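Local coordinates for protein catalase-3 (Neurospora crassa, PDB 4AJ9) that uses heme to break hydrogen peroxide down into oxygen and water, a reaction that probably protects the cell from peroxide damage, at residues P184-S195 with H441-F449; Q458-S469 with V491-L499. One frame throughout, in Å; residues are numbered along the deposited sequence.

Contact 1. Residues P184-S195 with H441-F449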
loop_
_atom_site.group_PDB
_atom_site.type_symbol
_atom_site.label_atom_id
_atom_site.label_comp_id
_atom_site.label_asym_id
_atom_site.label_seq_id
_atom_site.Cartn_x
_atom_site.Cartn_y
_atom_site.Cartn_z
ATOM N N PRO C 184 -11.016 -6.101 35.818
ATOM C CA PRO C 184 -11.741 -5.102 36.619
ATOM C C PRO C 184 -11.165 -3.688 36.591
ATOM O O PRO C 184 -11.862 -2.771 37.008
ATOM C CB PRO C 184 -11.688 -5.682 38.042
ATOM C CG PRO C 184 -11.518 -7.153 37.843
ATOM C CD PRO C 184 -10.648 -7.287 36.612
ATOM N N SER C 185 -9.939 -3.501 36.106
ATOM C CA SER C 185 -9.405 -2.150 36.022
ATOM C C SER C 185 -10.357 -1.309 35.167
ATOM O O SER C 185 -10.456 -0.099 35.342
ATOM C CB SER C 185 -8.001 -2.153 35.412
ATOM O OG SER C 185 -8.037 -2.654 34.088
ATOM N N ALA C 186 -11.074 -1.976 34.260
ATOM C CA ALA C 186 -11.950 -1.300 33.297
ATOM C C ALA C 186 -13.160 -0.655 33.961
ATOM O O ALA C 186 -13.847 0.164 33.351
ATOM C CB ALA C 186 -12.411 -2.293 32.207
ATOM N N LEU C 187 -13.420 -0.998 35.218
ATOM C CA LEU C 187 -14.670 -0.560 35.842
ATOM C C LEU C 187 -14.753 0.953 36.011
ATOM O O LEU C 187 -15.849 1.537 36.011
ATOM C CB LEU C 187 -14.893 -1.266 37.181
ATOM C CG LEU C 187 -15.137 -2.767 37.033
ATOM C CD1 LEU C 187 -15.001 -3.458 38.378
ATOM C CD2 LEU C 187 -16.503 -3.053 36.394
ATOM N N HIS C 188 -13.607 1.606 36.142
ATOM C CA HIS C 188 -13.642 3.039 36.415
ATOM C C HIS C 188 -14.097 3.785 35.173
ATOM O O HIS C 188 -15.093 4.514 35.203
ATOM C CB HIS C 188 -12.298 3.564 36.943
ATOM C CG HIS C 188 -12.378 4.943 37.535
ATOM N ND1 HIS C 188 -11.270 5.622 38.002
ATOM C CD2 HIS C 188 -13.434 5.771 37.729
ATOM C CE1 HIS C 188 -11.641 6.809 38.451
ATOM N NE2 HIS C 188 -12.949 6.927 38.294
ATOM N N THR C 189 -13.386 3.591 34.069
ATOM C CA THR C 189 -13.779 4.237 32.830
ATOM C C THR C 189 -15.199 3.828 32.454
ATOM O O THR C 189 -15.962 4.634 31.931
ATOM C CB THR C 189 -12.790 3.926 31.680
ATOM O OG1 THR C 189 -11.483 4.369 32.054
ATOM C CG2 THR C 189 -13.199 4.654 30.394
ATOM N N LEU C 190 -15.572 2.585 32.752
ATOM C CA LEU C 190 -16.923 2.130 32.463
ATOM C C LEU C 190 -17.974 3.032 33.137
ATOM O O LEU C 190 -18.915 3.490 32.491
ATOM C CB LEU C 190 -17.098 0.664 32.873
ATOM C CG LEU C 190 -18.474 0.032 32.632
ATOM C CD1 LEU C 190 -18.863 0.025 31.140
ATOM C CD2 LEU C 190 -18.499 -1.370 33.215
ATOM N N PHE C 191 -17.806 3.296 34.430
ATOM C CA PHE C 191 -18.740 4.158 35.165
ATOM C C PHE C 191 -18.853 5.548 34.533
ATOM O O PHE C 191 -19.945 6.112 34.426
ATOM C CB PHE C 191 -18.334 4.258 36.648
ATOM C CG PHE C 191 -18.983 3.221 37.526
ATOM C CD1 PHE C 191 -18.871 1.871 37.230
ATOM C CD2 PHE C 191 -19.736 3.598 38.627
ATOM C CE1 PHE C 191 -19.485 0.923 38.024
ATOM C CE2 PHE C 191 -20.353 2.653 39.423
ATOM C CZ PHE C 191 -20.231 1.314 39.120
ATOM N N TRP C 192 -17.722 6.106 34.114
ATOM C CA TRP C 192 -17.737 7.397 33.438
ATOM C C TRP C 192 -18.503 7.305 32.112
ATOM O O TRP C 192 -19.259 8.214 31.753
ATOM C CB TRP C 192 -16.313 7.882 33.154
ATOM C CG TRP C 192 -15.574 8.492 34.345
ATOM C CD1 TRP C 192 -14.865 7.818 35.300
ATOM C CD2 TRP C 192 -15.452 9.892 34.671
ATOM N NE1 TRP C 192 -14.317 8.708 36.200
ATOM C CE2 TRP C 192 -14.659 9.982 35.836
ATOM C CE3 TRP C 192 -15.923 11.072 34.084
ATOM C CZ2 TRP C 192 -14.337 11.202 36.434
ATOM C CZ3 TRP C 192 -15.612 12.286 34.686
ATOM C CH2 TRP C 192 -14.817 12.340 35.847
ATOM N N ALA C 193 -18.290 6.215 31.377
ATOM C CA ALA C 193 -18.956 6.049 30.080
ATOM C C ALA C 193 -20.461 5.825 30.266
ATOM O O ALA C 193 -21.261 6.138 29.382
ATOM C CB ALA C 193 -18.324 4.888 29.295
ATOM N N MET C 194 -20.836 5.278 31.423
ATOM C CA MET C 194 -22.248 5.086 31.769
ATOM C C MET C 194 -22.887 6.354 32.336
ATOM O O MET C 194 -24.086 6.379 32.591
ATOM C CB MET C 194 -22.416 3.937 32.769
ATOM C CG MET C 194 -21.975 2.575 32.251
ATOM S SD MET C 194 -22.980 2.027 30.848
ATOM C CE MET C 194 -21.732 1.890 29.560
ATOM N N SER C 195 -22.087 7.405 32.532
ATOM C CA SER C 195 -22.613 8.681 33.002
ATOM C C SER C 195 -22.880 9.605 31.817
ATOM O O SER C 195 -22.876 9.162 30.656
ATOM C CB SER C 195 -21.636 9.343 33.986
ATOM O OG SER C 195 -20.544 9.943 33.294
ATOM N N HIS C 441 -8.867 -1.552 42.055
ATOM C CA HIS C 441 -9.697 -1.290 40.883
ATOM C C HIS C 441 -11.088 -0.751 41.192
ATOM O O HIS C 441 -11.866 -0.494 40.270
ATOM C CB HIS C 441 -9.832 -2.565 40.048
ATOM C CG HIS C 441 -8.526 -3.208 39.716
ATOM N ND1 HIS C 441 -7.503 -2.530 39.087
ATOM C CD2 HIS C 441 -8.076 -4.470 39.917
ATOM C CE1 HIS C 441 -6.478 -3.347 38.911
ATOM N NE2 HIS C 441 -6.800 -4.530 39.407
ATOM N N TYR C 442 -11.396 -0.554 42.475
ATOM C CA TYR C 442 -12.768 -0.301 42.892
ATOM C C TYR C 442 -12.963 1.001 43.655
ATOM O O TYR C 442 -14.037 1.605 43.614
ATOM C CB TYR C 442 -13.254 -1.475 43.739
ATOM C CG TYR C 442 -13.049 -2.814 43.065
ATOM C CD1 TYR C 442 -13.961 -3.289 42.131
ATOM C CD2 TYR C 442 -11.945 -3.607 43.364
ATOM C CE1 TYR C 442 -13.782 -4.520 41.515
ATOM C CE2 TYR C 442 -11.752 -4.839 42.742
ATOM C CZ TYR C 442 -12.675 -5.288 41.825
ATOM O OH TYR C 442 -12.494 -6.510 41.222
ATOM N N THR C 443 -11.917 1.439 44.348
ATOM C CA THR C 443 -12.023 2.625 45.188
ATOM C C THR C 443 -12.436 3.860 44.391
ATOM O O THR C 443 -13.345 4.589 44.797
ATOM C CB THR C 443 -10.720 2.878 45.981
ATOM O OG1 THR C 443 -10.506 1.797 46.898
ATOM C CG2 THR C 443 -10.803 4.184 46.744
ATOM N N GLN C 444 -11.801 4.097 43.245
ATOM C CA GLN C 444 -12.152 5.299 42.503
ATOM C C GLN C 444 -13.477 5.237 41.745
ATOM O O GLN C 444 -14.177 6.238 41.659
ATOM C CB GLN C 444 -10.992 5.802 41.642
ATOM C CG GLN C 444 -9.905 6.399 42.498
ATOM C CD GLN C 444 -9.057 7.393 41.755
ATOM O OE1 GLN C 444 -9.188 7.560 40.533
ATOM N NE2 GLN C 444 -8.167 8.050 42.478
ATOM N N PRO C 445 -13.828 4.067 41.195
ATOM C CA PRO C 445 -15.193 3.998 40.668
ATOM C C PRO C 445 -16.197 4.376 41.749
ATOM O O PRO C 445 -17.135 5.128 41.478
ATOM C CB PRO C 445 -15.339 2.531 40.277
ATOM C CG PRO C 445 -13.952 2.126 39.881
ATOM C CD PRO C 445 -13.037 2.872 40.841
ATOM N N ARG C 446 -15.998 3.871 42.964
ATOM C CA ARG C 446 -16.846 4.280 44.083
ATOM C C ARG C 446 -16.778 5.790 44.336
ATOM O O ARG C 446 -17.806 6.448 44.468
ATOM C CB ARG C 446 -16.499 3.498 45.349
ATOM C CG ARG C 446 -17.357 3.881 46.550
ATOM C CD ARG C 446 -18.837 3.691 46.267
ATOM N NE ARG C 446 -19.632 4.018 47.449
ATOM C CZ ARG C 446 -19.990 3.134 48.375
ATOM N NH1 ARG C 446 -19.650 1.856 48.245
ATOM N NH2 ARG C 446 -20.708 3.529 49.425
ATOM N N LEU C 447 -15.566 6.340 44.382
ATOM C CA LEU C 447 -15.388 7.780 44.537
ATOM C C LEU C 447 -16.199 8.569 43.509
ATOM O O LEU C 447 -16.829 9.580 43.833
ATOM C CB LEU C 447 -13.899 8.143 44.424
ATOM C CG LEU C 447 -13.514 9.623 44.491
ATOM C CD1 LEU C 447 -13.832 10.222 45.862
ATOM C CD2 LEU C 447 -12.032 9.824 44.158
ATOM N N PHE C 448 -16.167 8.114 42.260
ATOM C CA PHE C 448 -16.850 8.818 41.185
ATOM C C PHE C 448 -18.366 8.750 41.363
ATOM O O PHE C 448 -19.056 9.769 41.315
ATOM C CB PHE C 448 -16.429 8.245 39.829
ATOM C CG PHE C 448 -17.245 8.745 38.682
ATOM C CD1 PHE C 448 -17.043 10.023 38.176
ATOM C CD2 PHE C 448 -18.200 7.926 38.089
ATOM C CE1 PHE C 448 -17.791 10.488 37.109
ATOM C CE2 PHE C 448 -18.952 8.378 37.022
ATOM C CZ PHE C 448 -18.755 9.659 36.531
ATOM N N PHE C 449 -18.876 7.550 41.596
ATOM C CA PHE C 449 -20.304 7.374 41.815
ATOM C C PHE C 449 -20.804 8.215 43.007
ATOM O O PHE C 449 -21.849 8.873 42.920
ATOM C CB PHE C 449 -20.637 5.895 42.001
ATOM C CG PHE C 449 -22.108 5.626 42.126
ATOM C CD1 PHE C 449 -22.896 5.488 41.002
ATOM C CD2 PHE C 449 -22.704 5.525 43.375
ATOM C CE1 PHE C 449 -24.264 5.248 41.116
ATOM C CE2 PHE C 449 -24.067 5.286 43.496
ATOM C CZ PHE C 449 -24.845 5.148 42.367
HETATM O O HOH W 1 -10.813 0.587 37.991
#

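Contact 2. Residues Q458-S469 with V491-L499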
loop_
_atom_site.group_PDB
_atom_site.type_symbol
_atom_site.label_atom_id
_atom_site.label_comp_id
_atom_site.label_asym_id
_atom_site.label_seq_id
_atom_site.Cartn_x
_atom_site.Cartn_y
_atom_site.Cartn_z
ATOM N N GLN C 458 -28.638 7.845 39.191
ATOM C CA GLN C 458 -29.681 7.005 38.619
ATOM C C GLN C 458 -29.418 6.773 37.128
ATOM O O GLN C 458 -29.652 5.683 36.622
ATOM C CB GLN C 458 -31.073 7.609 38.846
ATOM C CG GLN C 458 -32.219 6.678 38.440
ATOM C CD GLN C 458 -32.313 5.440 39.302
ATOM O OE1 GLN C 458 -32.609 5.520 40.497
ATOM N NE2 GLN C 458 -32.082 4.282 38.700
ATOM N N PHE C 459 -28.919 7.797 36.435
ATOM C CA PHE C 459 -28.604 7.668 35.013
ATOM C C PHE C 459 -27.541 6.597 34.789
ATOM O O PHE C 459 -27.647 5.785 33.866
ATOM C CB PHE C 459 -28.137 8.999 34.426
ATOM C CG PHE C 459 -29.239 10.006 34.238
ATOM C CD1 PHE C 459 -30.535 9.597 34.012
ATOM C CD2 PHE C 459 -28.968 11.364 34.275
ATOM C CE1 PHE C 459 -31.541 10.524 33.824
ATOM C CE2 PHE C 459 -29.969 12.291 34.095
ATOM C CZ PHE C 459 -31.256 11.865 33.865
ATOM N N VAL C 460 -26.510 6.610 35.631
ATOM C CA VAL C 460 -25.456 5.598 35.570
ATOM C C VAL C 460 -26.040 4.199 35.761
ATOM O O VAL C 460 -25.783 3.287 34.967
ATOM C CB VAL C 460 -24.364 5.850 36.634
ATOM C CG1 VAL C 460 -23.445 4.640 36.765
ATOM C CG2 VAL C 460 -23.565 7.146 36.329
ATOM N N ILE C 461 -26.846 4.026 36.803
ATOM C CA ILE C 461 -27.447 2.725 37.082
ATOM C C ILE C 461 -28.348 2.256 35.932
ATOM O O ILE C 461 -28.325 1.089 35.539
ATOM C CB ILE C 461 -28.254 2.772 38.401
ATOM C CG1 ILE C 461 -27.312 2.591 39.592
ATOM C CG2 ILE C 461 -29.331 1.691 38.418
ATOM C CD1 ILE C 461 -27.888 3.087 40.900
ATOM N N ASN C 462 -29.157 3.176 35.418
ATOM C CA ASN C 462 -30.063 2.874 34.320
ATOM C C ASN C 462 -29.333 2.545 33.021
ATOM O O ASN C 462 -29.813 1.746 32.225
ATOM C CB ASN C 462 -31.058 4.019 34.105
ATOM C CG ASN C 462 -32.120 4.071 35.191
ATOM O OD1 ASN C 462 -32.228 3.155 36.013
ATOM N ND2 ASN C 462 -32.912 5.125 35.189
ATOM N N ALA C 463 -28.185 3.176 32.804
ATOM C CA ALA C 463 -27.370 2.859 31.640
ATOM C C ALA C 463 -26.806 1.445 31.790
ATOM O O ALA C 463 -26.813 0.646 30.849
ATOM C CB ALA C 463 -26.253 3.888 31.471
ATOM N N ILE C 464 -26.328 1.125 32.989
ATOM C CA ILE C 464 -25.818 -0.221 33.248
ATOM C C ILE C 464 -26.931 -1.252 33.107
ATOM O O ILE C 464 -26.726 -2.319 32.521
ATOM C CB ILE C 464 -25.168 -0.334 34.639
ATOM C CG1 ILE C 464 -23.975 0.631 34.749
ATOM C CG2 ILE C 464 -24.734 -1.778 34.905
ATOM C CD1 ILE C 464 -23.359 0.723 36.176
ATOM N N ARG C 465 -28.112 -0.933 33.639
ATOM C CA ARG C 465 -29.279 -1.805 33.460
ATOM C C ARG C 465 -29.582 -2.030 31.978
ATOM O O ARG C 465 -29.812 -3.157 31.540
ATOM C CB ARG C 465 -30.527 -1.200 34.126
ATOM C CG ARG C 465 -30.539 -1.251 35.647
ATOM C CD ARG C 465 -31.707 -0.404 36.205
ATOM N NE ARG C 465 -31.984 -0.672 37.615
ATOM C CZ ARG C 465 -32.784 0.067 38.382
ATOM N NH1 ARG C 465 -33.377 1.154 37.894
ATOM N NH2 ARG C 465 -32.982 -0.275 39.650
ATOM N N PHE C 466 -29.609 -0.948 31.208
ATOM C CA PHE C 466 -29.922 -1.066 29.782
ATOM C C PHE C 466 -28.902 -1.992 29.105
ATOM O O PHE C 466 -29.270 -2.999 28.494
ATOM C CB PHE C 466 -29.947 0.321 29.122
ATOM C CG PHE C 466 -30.008 0.284 27.614
ATOM C CD1 PHE C 466 -28.843 0.218 26.864
ATOM C CD2 PHE C 466 -31.233 0.330 26.947
ATOM C CE1 PHE C 466 -28.884 0.184 25.472
ATOM C CE2 PHE C 466 -31.288 0.298 25.549
ATOM C CZ PHE C 466 -30.109 0.229 24.810
ATOM N N GLU C 467 -27.622 -1.652 29.250
ATOM C CA GLU C 467 -26.523 -2.393 28.620
ATOM C C GLU C 467 -26.431 -3.856 29.035
ATOM O O GLU C 467 -26.342 -4.743 28.189
ATOM C CB GLU C 467 -25.183 -1.698 28.897
ATOM C CG GLU C 467 -25.114 -0.278 28.335
ATOM C CD GLU C 467 -23.988 -0.087 27.339
ATOM O OE1 GLU C 467 -23.078 -0.945 27.285
ATOM O OE2 GLU C 467 -24.011 0.930 26.610
ATOM N N ALA C 468 -26.429 -4.106 30.340
ATOM C CA ALA C 468 -26.236 -5.451 30.851
ATOM C C ALA C 468 -27.390 -6.390 30.477
ATOM O O ALA C 468 -27.199 -7.599 30.334
ATOM C CB ALA C 468 -26.034 -5.412 32.367
ATOM N N SER C 469 -28.578 -5.825 30.318
ATOM C CA SER C 469 -29.746 -6.594 29.925
ATOM C C SER C 469 -29.630 -7.087 28.482
ATOM O O SER C 469 -30.424 -7.923 28.052
ATOM C CB SER C 469 -31.029 -5.782 30.118
ATOM O OG SER C 469 -31.272 -4.933 29.015
ATOM N N VAL C 491 -25.485 -0.154 44.306
ATOM C CA VAL C 491 -25.445 -0.151 42.849
ATOM C C VAL C 491 -25.755 -1.541 42.319
ATOM O O VAL C 491 -26.588 -1.703 41.424
ATOM C CB VAL C 491 -24.081 0.323 42.301
ATOM C CG1 VAL C 491 -23.980 0.005 40.805
ATOM C CG2 VAL C 491 -23.909 1.816 42.519
ATOM N N ALA C 492 -25.096 -2.550 42.882
ATOM C CA ALA C 492 -25.289 -3.916 42.413
ATOM C C ALA C 492 -26.732 -4.377 42.643
ATOM O O ALA C 492 -27.321 -5.029 41.782
ATOM C CB ALA C 492 -24.294 -4.864 43.083
ATOM N N LYS C 493 -27.296 -4.035 43.799
ATOM C CA LYS C 493 -28.703 -4.340 44.091
ATOM C C LYS C 493 -29.631 -3.733 43.036
ATOM O O LYS C 493 -30.482 -4.421 42.444
ATOM C CB LYS C 493 -29.085 -3.862 45.504
ATOM C CG LYS C 493 -28.585 -4.791 46.624
ATOM C CD LYS C 493 -28.606 -4.109 47.992
ATOM C CE LYS C 493 -30.017 -3.819 48.469
ATOM N NZ LYS C 493 -30.753 -5.070 48.813
ATOM N N ARG C 494 -29.441 -2.448 42.772
ATOM C CA ARG C 494 -30.315 -1.748 41.845
ATOM C C ARG C 494 -30.181 -2.276 40.412
ATOM O O ARG C 494 -31.179 -2.434 39.711
ATOM C CB ARG C 494 -30.092 -0.236 41.954
ATOM C CG ARG C 494 -30.636 0.314 43.269
ATOM C CD ARG C 494 -29.965 1.602 43.693
ATOM N NE ARG C 494 -30.442 2.755 42.940
ATOM C CZ ARG C 494 -30.024 4.000 43.152
ATOM N NH1 ARG C 494 -29.119 4.255 44.098
ATOM N NH2 ARG C 494 -30.506 4.993 42.426
ATOM N N VAL C 495 -28.956 -2.588 39.995
ATOM C CA VAL C 495 -28.732 -3.204 38.687
ATOM C C VAL C 495 -29.301 -4.623 38.650
ATOM O O VAL C 495 -29.980 -5.002 37.699
ATOM C CB VAL C 495 -27.228 -3.235 38.314
ATOM C CG1 VAL C 495 -26.985 -4.151 37.114
ATOM C CG2 VAL C 495 -26.707 -1.813 38.055
ATOM N N ALA C 496 -29.027 -5.398 39.693
ATOM C CA ALA C 496 -29.520 -6.772 39.780
ATOM C C ALA C 496 -31.024 -6.846 39.528
ATOM O O ALA C 496 -31.504 -7.788 38.906
ATOM C CB ALA C 496 -29.178 -7.384 41.142
ATOM N N VAL C 497 -31.766 -5.856 40.010
ATOM C CA VAL C 497 -33.215 -5.861 39.821
ATOM C C VAL C 497 -33.568 -6.016 38.350
ATOM O O VAL C 497 -34.377 -6.867 37.983
ATOM C CB VAL C 497 -33.869 -4.580 40.350
ATOM C CG1 VAL C 497 -35.331 -4.512 39.889
ATOM C CG2 VAL C 497 -33.784 -4.532 41.867
ATOM N N ALA C 498 -32.948 -5.194 37.509
ATOM C CA ALA C 498 -33.214 -5.206 36.070
ATOM C C ALA C 498 -32.917 -6.553 35.416
ATOM O O ALA C 498 -33.614 -6.973 34.492
ATOM C CB ALA C 498 -32.416 -4.081 35.378
ATOM N N LEU C 499 -31.874 -7.221 35.899
ATOM C CA LEU C 499 -31.403 -8.468 35.312
ATOM C C LEU C 499 -32.119 -9.686 35.896
ATOM O O LEU C 499 -31.873 -10.814 35.482
ATOM C CB LEU C 499 -29.900 -8.596 35.540
ATOM C CG LEU C 499 -29.085 -7.372 35.107
ATOM C CD1 LEU C 499 -27.603 -7.577 35.389
ATOM C CD2 LEU C 499 -29.318 -7.088 33.632
#

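Contact 1. Residues P184-S195 with H441-F449
Phe448 and Trp192 lie face to face: CE1 of Phe448 sits over the centre of the indole, and the indole's five-membered ring and the phenyl ring have centroids 3.8 Å apart with planes inclined at 25°. Here the helix 187-193, from the heme-binding catalase region, packs nearly parallel on the helix 443-449, which opens the helical part of the catalase fold. The Phe448 ring has its edge against Ser195, whose CB lies in the ring plane, and OG of Ser195 is 3.7 Å from Phe448 CZ. That hydroxyl donates a hydrogen bond to Trp192 O, which also accepts the backbone N-H of Ser195. In Phe448, CG anti to the backbone N (chi1 170°) carries the ring across to the indole, while its CD2 reaches Phe191 CB at 3.9 Å.

The His188 ring has the start of the second helix over one face, with Gln444 C and Pro445 N toward its rim and Pro445 CD making a CH-pi contact; CB of Phe448 meets its edge. Its ND1 is tied to the carbonyl of Thr294, and Gln444 OE1, which comes within 3.3 Å of His188 CE1, accepts the backbone N-H of Phe296. The amide of Gln444 stands at 89° to the imidazole. Farther along, Ser185 N lies over one face of the His441 ring, and Leu187 CD1 touches Tyr442 CE1 at 3.5 Å. Pro184 runs alongside Tyr442, whose hydroxyl is hydrogen-bonded to Gln483 of helix 474-487. Trp192 reaches to about 9 Å from the side chain of Asn138, a predicted active-site residue. No direct hydrogen bond joins the segments; one water instead donates to Ser185 O at 2.8 Å and to His441 O at 2.7 Å.

Contact 2. Residues Q458-S469 with V491-L499
Arg465 grips the carbonyl oxygen of Arg494 side-on, with NE at 2.9 Å and NH2 at 2.8 Å from Arg494 O. Both nitrogens approach from one face of the carbonyl plane, while the oxygen lies in the guanidinium plane. The Arg465 side chain reaches there extended from CG to NE, and its CG rests 3.4 Å from Ala498 CB. Arg494 returns the reach: bent at chi3 (77°), it lays one guanidinium face on Ile461 CD1, and its NH2 donates to Gln458 OE1 at 2.9 Å from above the amide plane. Next to these polar groups, Ile464 CG2 packs on Val495 CG2 at 3.7 Å, and Ala468 CB meets Leu499 CD2.

In the next shell, Asn462 OD1 accepts from both Gln458 NE2 and Arg465 NH1, linking the two donors along one helix. Asp677, from the C-terminal end of the chain, forms salt bridges with Arg494 NE and Arg465 NH2, so its carboxylate probably offsets the two like charges; its backbone N-H donates to Gln458 OE1. Asp490 pairs with Arg494 NH1.

The two helices cross at -38° within the helical domain that follows the heme-binding barrel. Leu607 of a second subunit packs on Arg465, Leu484 and Leu481 of helix 474-487 touch Ile464 and Val495 respectively, and Phe449 of helix 443-450 lies against Ile461.

Overall arrangement
From the N terminus, the chain lays down four long strands of the heme domain's antiparallel sheet before helix 187-193 and the remaining strands after it, then returns 246 residues later to close contact 1 with helix 443-449. Helix 454-468 follows directly, and after helix 474-487 the chain closes contact 2 over a much shorter loop. The two contacts therefore stand in series, neither nested nor crossed. Their centres lie 14 Å apart, and they meet where Phe449 CZ touches Val491 CG2 and where Met194 packs on Ala463, Ile464 and Glu467. Contact 1 ties the helical domain to the heme-binding barrel domain; contact 2 joins helices within that helical domain.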